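Local coordinates for protein mannosephosphate isomerase, putative (Archaeoglobus fulgidus, PDB 1ZX5) that probably interconverts D-mannose 6-phosphate and D-fructose 6-phosphate as a zinc-dependent type 1 mannose-6-phosphate isomerase, at residues A[75-80]-A[296-300]; A[249-255]-A[271-277]. One frame throughout, in Å; residues are numbered along the deposited sequence.

Interaction 1 (A[75-80]-A[296-300]); sequences RAAEKF and IYLKV
Lys79 reaches the main chain of Lys299 with a single hydrogen bond, its NZ lying 2.7 Å from Lys299 O. The ammonium stands well out of the carbonyl plane, by 41°, and so does not lie on an oxygen lone pair. CG of Lys79 lies opposite its own backbone N (chi1 -179°) and the remaining torsions are all extended, which carries NZ the full length of the chain to that oxygen. On the way, CD and CE each come to 3.5 Å from Lys299 O, so the chain runs alongside the oxygen that the ammonium binds.

Two apolar pairs centre on Leu298: Ala76 CB meets Leu298 CD1 at 3.9 Å, and Phe80 CE2 comes to 4.2 Å from Leu298 CB. Val300, the C-terminal residue, packs its methyls against polar atoms of Arg75: CG1 is 3.4 Å from Arg75 NH1, the two side chains crossing at about a right angle, while CG2 is 3.4 Å from Arg75 O. This valine gives the contact its largest buried area.

Further out, Phe80 N is bonded to Ala76 O, closing the turn that brings both residues to the same partner, and Lys79 CG sits over the centre of the Phe80 ring, 3.9 Å above its plane. Lys79 NZ also makes a weak bond to Glu228 O, Arg75 NH2 is held by Gly246 O, and Leu298 packs on Leu73 and Ile85. A methionine in place of Lys79 would probably leave Lys299 O without its ammonium donor and the chain end less firmly tied to the turn. Between the two segments the chemistry is thus one charge-assisted bond to a backbone carbonyl, joined by methyl packing, fastening the C-terminal tail to the turn after helix 61-73.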
loop_
_atom_site.group_PDB
_atom_site.type_symbol
_atom_site.label_atom_id
_atom_site.label_comp_id
_atom_site.label_asym_id
_atom_site.label_seq_id
_atom_site.Cartn_x
_atom_site.Cartn_y
_atom_site.Cartn_z
ATOM N N ARG A 75 -18.457 5.405 9.199
ATOM C CA ARG A 75 -19.476 4.716 8.398
ATOM C C ARG A 75 -19.017 3.335 7.908
ATOM O O ARG A 75 -19.844 2.519 7.486
ATOM C CB ARG A 75 -19.932 5.584 7.222
ATOM C CG ARG A 75 -20.616 6.884 7.640
ATOM C CD ARG A 75 -21.234 7.644 6.459
ATOM N NE ARG A 75 -20.250 7.953 5.425
ATOM C CZ ARG A 75 -20.191 7.374 4.225
ATOM N NH1 ARG A 75 -21.078 6.444 3.877
ATOM N NH2 ARG A 75 -19.237 7.730 3.365
ATOM N N ALA A 76 -17.710 3.073 7.992
ATOM C CA ALA A 76 -17.123 1.788 7.599
ATOM C C ALA A 76 -17.047 0.788 8.761
ATOM O O ALA A 76 -16.552 -0.323 8.583
ATOM C CB ALA A 76 -15.732 2.007 6.998
ATOM N N ALA A 77 -17.540 1.183 9.938
ATOM C CA ALA A 77 -17.465 0.346 11.138
ATOM C C ALA A 77 -18.230 -0.969 11.009
ATOM O O ALA A 77 -17.743 -2.003 11.466
ATOM C CB ALA A 77 -17.916 1.108 12.371
ATOM N N GLU A 78 -19.410 -0.941 10.387
ATOM C CA GLU A 78 -20.175 -2.175 10.189
ATOM C C GLU A 78 -19.523 -3.101 9.158
ATOM O O GLU A 78 -19.501 -4.324 9.341
ATOM C CB GLU A 78 -21.661 -1.914 9.874
ATOM C CG GLU A 78 -21.956 -0.864 8.787
ATOM C CD GLU A 78 -23.335 -0.202 8.962
ATOM O OE1 GLU A 78 -24.337 -0.933 9.207
ATOM O OE2 GLU A 78 -23.415 1.055 8.860
ATOM N N LYS A 79 -18.954 -2.511 8.106
ATOM C CA LYS A 79 -18.317 -3.283 7.038
ATOM C C LYS A 79 -17.051 -4.025 7.472
ATOM O O LYS A 79 -16.818 -5.152 7.046
ATOM C CB LYS A 79 -18.020 -2.382 5.833
ATOM C CG LYS A 79 -17.367 -3.099 4.652
ATOM C CD LYS A 79 -17.373 -2.214 3.427
ATOM C CE LYS A 79 -16.680 -2.904 2.275
ATOM N NZ LYS A 79 -16.616 -2.015 1.084
ATOM N N PHE A 80 -16.230 -3.398 8.308
ATOM C CA PHE A 80 -14.951 -3.993 8.692
ATOM C C PHE A 80 -14.894 -4.276 10.182
ATOM O O PHE A 80 -15.066 -3.366 10.984
ATOM C CB PHE A 80 -13.792 -3.060 8.327
ATOM C CG PHE A 80 -13.708 -2.726 6.861
ATOM C CD1 PHE A 80 -13.342 -3.694 5.926
ATOM C CD2 PHE A 80 -13.971 -1.431 6.418
ATOM C CE1 PHE A 80 -13.248 -3.373 4.575
ATOM C CE2 PHE A 80 -13.879 -1.102 5.071
ATOM C CZ PHE A 80 -13.516 -2.068 4.146
ATOM N N ILE A 296 -5.834 8.405 1.295
ATOM C CA ILE A 296 -6.188 6.998 1.278
ATOM C C ILE A 296 -7.478 6.871 2.084
ATOM O O ILE A 296 -7.588 7.407 3.174
ATOM C CB ILE A 296 -5.027 6.117 1.871
ATOM C CG1 ILE A 296 -3.721 6.386 1.110
ATOM C CG2 ILE A 296 -5.396 4.618 1.872
ATOM C CD1 ILE A 296 -2.432 5.957 1.855
ATOM N N TYR A 297 -8.471 6.192 1.537
ATOM C CA TYR A 297 -9.780 6.163 2.173
ATOM C C TYR A 297 -10.400 4.777 2.069
ATOM O O TYR A 297 -10.079 4.002 1.166
ATOM C CB TYR A 297 -10.720 7.221 1.546
ATOM C CG TYR A 297 -10.808 7.112 0.046
ATOM C CD1 TYR A 297 -11.771 6.290 -0.554
ATOM C CD2 TYR A 297 -9.913 7.802 -0.780
ATOM C CE1 TYR A 297 -11.856 6.163 -1.924
ATOM C CE2 TYR A 297 -9.992 7.690 -2.167
ATOM C CZ TYR A 297 -10.962 6.862 -2.731
ATOM O OH TYR A 297 -11.060 6.731 -4.105
ATOM N N LEU A 298 -11.292 4.482 3.008
ATOM C CA LEU A 298 -12.071 3.252 2.977
ATOM C C LEU A 298 -13.316 3.484 2.130
ATOM O O LEU A 298 -13.796 4.613 2.007
ATOM C CB LEU A 298 -12.439 2.822 4.396
ATOM C CG LEU A 298 -11.280 2.671 5.385
ATOM C CD1 LEU A 298 -11.814 2.203 6.739
ATOM C CD2 LEU A 298 -10.176 1.723 4.854
ATOM N N LYS A 299 -13.808 2.421 1.514
ATOM C CA LYS A 299 -15.022 2.489 0.729
ATOM C C LYS A 299 -16.101 1.640 1.388
ATOM O O LYS A 299 -15.856 0.504 1.811
ATOM C CB LYS A 299 -14.768 2.020 -0.700
ATOM C CG LYS A 299 -14.033 3.032 -1.549
ATOM C CD LYS A 299 -13.649 2.433 -2.883
ATOM C CE LYS A 299 -14.864 2.275 -3.794
ATOM N NZ LYS A 299 -14.529 1.460 -4.991
ATOM N N VAL A 300 -17.290 2.216 1.473
ATOM C CA VAL A 300 -18.432 1.594 2.123
ATOM C C VAL A 300 -19.647 1.687 1.196
ATOM O O VAL A 300 -20.074 0.679 0.627
ATOM C CB VAL A 300 -18.752 2.289 3.469
ATOM C CG1 VAL A 300 -19.210 3.718 3.223
ATOM C CG2 VAL A 300 -19.832 1.519 4.225
#

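Interaction 2 (A[249-255]-A[271-277]); sequences MNILYAA and RGYSCLV. With EDO (1,2-ethanediol), chain C.
Leu276 CD1 touches both Met249 and Ile251, 3.7 Å from Met249 CG and 3.8 Å from Ile251 CG1, its side chain slanting across both. CG of Leu276 is anti to the backbone N (chi1 171°), which swings its end toward the neighbouring strand; Met249 is a selenomethionine. Tyr253 and Ser274 continue this face: Ser274 OG lies in the plane of the tyrosine ring, at its edge, 3.4 Å from CD1, while that hydroxyl is hydrogen-bonded to Glu41. The other end of the ring passes close to Gly272, and its OH donates to O2 of a 1,2-ethanediol, probably from the crystallisation liquor, at 2.7 Å; the same O2 donates to Ala255 O.

The opposite face carries Leu252, whose CD1 meets Val277 CG2 at 3.9 Å, with Cys275 CB 4.2 Å from Leu252 CB. This alternation follows from the antiparallel register, defined by four backbone bonds, two each in the hydrogen-bonded pairs Asn250-Val277 and Leu252-Cys275. Regular pairing ends at Tyr253-Ser274. A G1 beta bulge follows, Ala254 facing two residues: Gly272 N donates to Ala254 O, and Ala254 N to Tyr273 O, almost linear at 179°. Gly272, its first position, has phi 97°, where a CB would collide with the carbonyl oxygen of Arg271.

Strand 274-277 is outermost in its sheet, though Ile8 bonds to Leu276 beyond it. The arrangement fits the antiparallel beta-sandwich (jelly-roll) of the cupin fold, a G1 bulge leading into strand 274-277 and the face of Ile251, Tyr253 and Leu276 covered by strand 85-92 and helix 61-73.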
loop_
_atom_site.group_PDB
_atom_site.type_symbol
_atom_site.label_atom_id
_atom_site.label_comp_id
_atom_site.label_asym_id
_atom_site.label_seq_id
_atom_site.Cartn_x
_atom_site.Cartn_y
_atom_site.Cartn_z
HETATM N N MSE A 249 -12.424 6.432 8.000
HETATM C CA MSE A 249 -10.992 6.578 8.245
HETATM C C MSE A 249 -10.238 6.976 6.966
HETATM O O MSE A 249 -10.468 6.396 5.890
HETATM C CB MSE A 249 -10.425 5.269 8.777
HETATM C CG MSE A 249 -9.092 5.389 9.480
HETATM SE SE MSE A 249 -8.312 3.584 9.855
HETATM C CE MSE A 249 -7.726 3.129 8.010
ATOM N N ASN A 250 -9.364 7.974 7.096
ATOM C CA ASN A 250 -8.445 8.364 6.037
ATOM C C ASN A 250 -6.998 8.274 6.545
ATOM O O ASN A 250 -6.739 8.366 7.758
ATOM C CB ASN A 250 -8.714 9.797 5.548
ATOM C CG ASN A 250 -9.980 9.927 4.686
ATOM O OD1 ASN A 250 -10.977 9.219 4.862
ATOM N ND2 ASN A 250 -9.946 10.860 3.768
ATOM N N ILE A 251 -6.070 8.092 5.609
ATOM C CA ILE A 251 -4.644 8.254 5.863
ATOM C C ILE A 251 -4.133 9.200 4.784
ATOM O O ILE A 251 -4.483 9.066 3.616
ATOM C CB ILE A 251 -3.869 6.887 5.864
ATOM C CG1 ILE A 251 -4.202 6.075 7.131
ATOM C CG2 ILE A 251 -2.340 7.100 5.755
ATOM C CD1 ILE A 251 -3.719 4.614 7.117
ATOM N N LEU A 252 -3.324 10.169 5.186
ATOM C CA LEU A 252 -2.728 11.125 4.260
ATOM C C LEU A 252 -1.250 10.820 4.139
ATOM O O LEU A 252 -0.582 10.596 5.146
ATOM C CB LEU A 252 -2.885 12.564 4.789
ATOM C CG LEU A 252 -4.280 13.056 5.165
ATOM C CD1 LEU A 252 -4.184 14.439 5.840
ATOM C CD2 LEU A 252 -5.217 13.096 3.941
ATOM N N TYR A 253 -0.729 10.826 2.917
ATOM C CA TYR A 253 0.710 10.699 2.726
ATOM C C TYR A 253 1.220 11.918 1.970
ATOM O O TYR A 253 0.712 12.240 0.893
ATOM C CB TYR A 253 1.081 9.398 1.991
ATOM C CG TYR A 253 2.550 9.373 1.619
ATOM C CD1 TYR A 253 3.532 9.125 2.591
ATOM C CD2 TYR A 253 2.961 9.639 0.315
ATOM C CE1 TYR A 253 4.891 9.147 2.271
ATOM C CE2 TYR A 253 4.308 9.651 -0.025
ATOM C CZ TYR A 253 5.264 9.413 0.953
ATOM O OH TYR A 253 6.597 9.443 0.617
ATOM N N ALA A 254 2.234 12.585 2.519
ATOM C CA ALA A 254 2.814 13.770 1.874
ATOM C C ALA A 254 3.838 13.351 0.820
ATOM O O ALA A 254 4.954 12.972 1.150
ATOM C CB ALA A 254 3.455 14.706 2.926
ATOM N N ALA A 255 3.438 13.388 -0.439
ATOM C CA ALA A 255 4.298 12.937 -1.534
ATOM C C ALA A 255 5.309 13.997 -1.970
ATOM O O ALA A 255 6.456 13.670 -2.255
ATOM C CB ALA A 255 3.449 12.491 -2.732
ATOM N N ARG A 271 7.072 15.987 3.682
ATOM C CA ARG A 271 7.275 15.018 2.607
ATOM C C ARG A 271 7.846 13.707 3.183
ATOM O O ARG A 271 8.824 13.739 3.926
ATOM C CB ARG A 271 8.223 15.615 1.545
ATOM C CG ARG A 271 8.931 14.602 0.605
ATOM C CD ARG A 271 10.003 15.308 -0.249
ATOM N NE ARG A 271 11.101 14.428 -0.677
ATOM C CZ ARG A 271 12.152 14.115 0.083
ATOM N NH1 ARG A 271 13.100 13.310 -0.389
ATOM N NH2 ARG A 271 12.260 14.592 1.324
ATOM N N GLY A 272 7.252 12.571 2.840
ATOM C CA GLY A 272 7.764 11.282 3.305
ATOM C C GLY A 272 7.060 10.723 4.528
ATOM O O GLY A 272 7.360 9.597 4.972
ATOM N N TYR A 273 6.104 11.490 5.054
ATOM C CA TYR A 273 5.397 11.124 6.275
ATOM C C TYR A 273 3.895 11.067 6.060
ATOM O O TYR A 273 3.358 11.698 5.141
ATOM C CB TYR A 273 5.760 12.080 7.424
ATOM C CG TYR A 273 7.190 11.896 7.897
ATOM C CD1 TYR A 273 7.498 10.995 8.915
ATOM C CD2 TYR A 273 8.240 12.599 7.294
ATOM C CE1 TYR A 273 8.828 10.805 9.337
ATOM C CE2 TYR A 273 9.558 12.425 7.701
ATOM C CZ TYR A 273 9.840 11.528 8.723
ATOM O OH TYR A 273 11.141 11.364 9.121
ATOM N N SER A 274 3.236 10.312 6.934
ATOM C CA SER A 274 1.818 10.053 6.854
ATOM C C SER A 274 1.115 10.511 8.108
ATOM O O SER A 274 1.706 10.624 9.190
ATOM C CB SER A 274 1.536 8.555 6.696
ATOM O OG SER A 274 2.098 8.082 5.501
ATOM N N CYS A 275 -0.189 10.656 7.956
ATOM C CA CYS A 275 -1.028 11.142 8.992
ATOM C C CYS A 275 -2.320 10.312 8.961
ATOM O O CYS A 275 -2.886 10.081 7.895
ATOM C CB CYS A 275 -1.281 12.608 8.627
ATOM S SG CYS A 275 -2.384 13.372 9.570
ATOM N N LEU A 276 -2.773 9.860 10.127
ATOM C CA LEU A 276 -4.025 9.117 10.260
ATOM C C LEU A 276 -5.148 10.054 10.733
ATOM O O LEU A 276 -5.028 10.713 11.773
ATOM C CB LEU A 276 -3.845 7.942 11.238
ATOM C CG LEU A 276 -5.069 7.137 11.710
ATOM C CD1 LEU A 276 -5.624 6.263 10.604
ATOM C CD2 LEU A 276 -4.694 6.253 12.919
ATOM N N VAL A 277 -6.229 10.113 9.956
ATOM C CA VAL A 277 -7.358 10.975 10.254
ATOM C C VAL A 277 -8.565 10.103 10.603
ATOM O O VAL A 277 -9.090 9.403 9.736
ATOM C CB VAL A 277 -7.709 11.896 9.053
ATOM C CG1 VAL A 277 -8.821 12.896 9.436
ATOM C CG2 VAL A 277 -6.442 12.613 8.508
HETATM C C1 EDO C . 8.081 11.145 -3.799
HETATM O O1 EDO C . 9.490 10.853 -3.696
HETATM C C2 EDO C . 7.307 10.360 -2.732
HETATM O O2 EDO C . 7.336 11.047 -1.480
#

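From the N terminus, the chain passes through helix 61-73 into the turn 75-80, the first half of interaction 1, and does not return to close that contact until its last residues, 296-300. The long loop so formed contains both segments of interaction 2, 249-255 and 271-277, which close a short strand-rich loop nested entirely inside it. The two contacts, with centres about 17 Å apart, meet on one sheet, where strands 291-298 and 250-256 are neighbours: Ile296 N lies 2.8 Å from Ile251 O, a probable hydrogen bond. Interaction 2 adds strand 274-277 beyond 250-256, whereas interaction 1 ties the end of the sheet's central strand to the catalytic-family region.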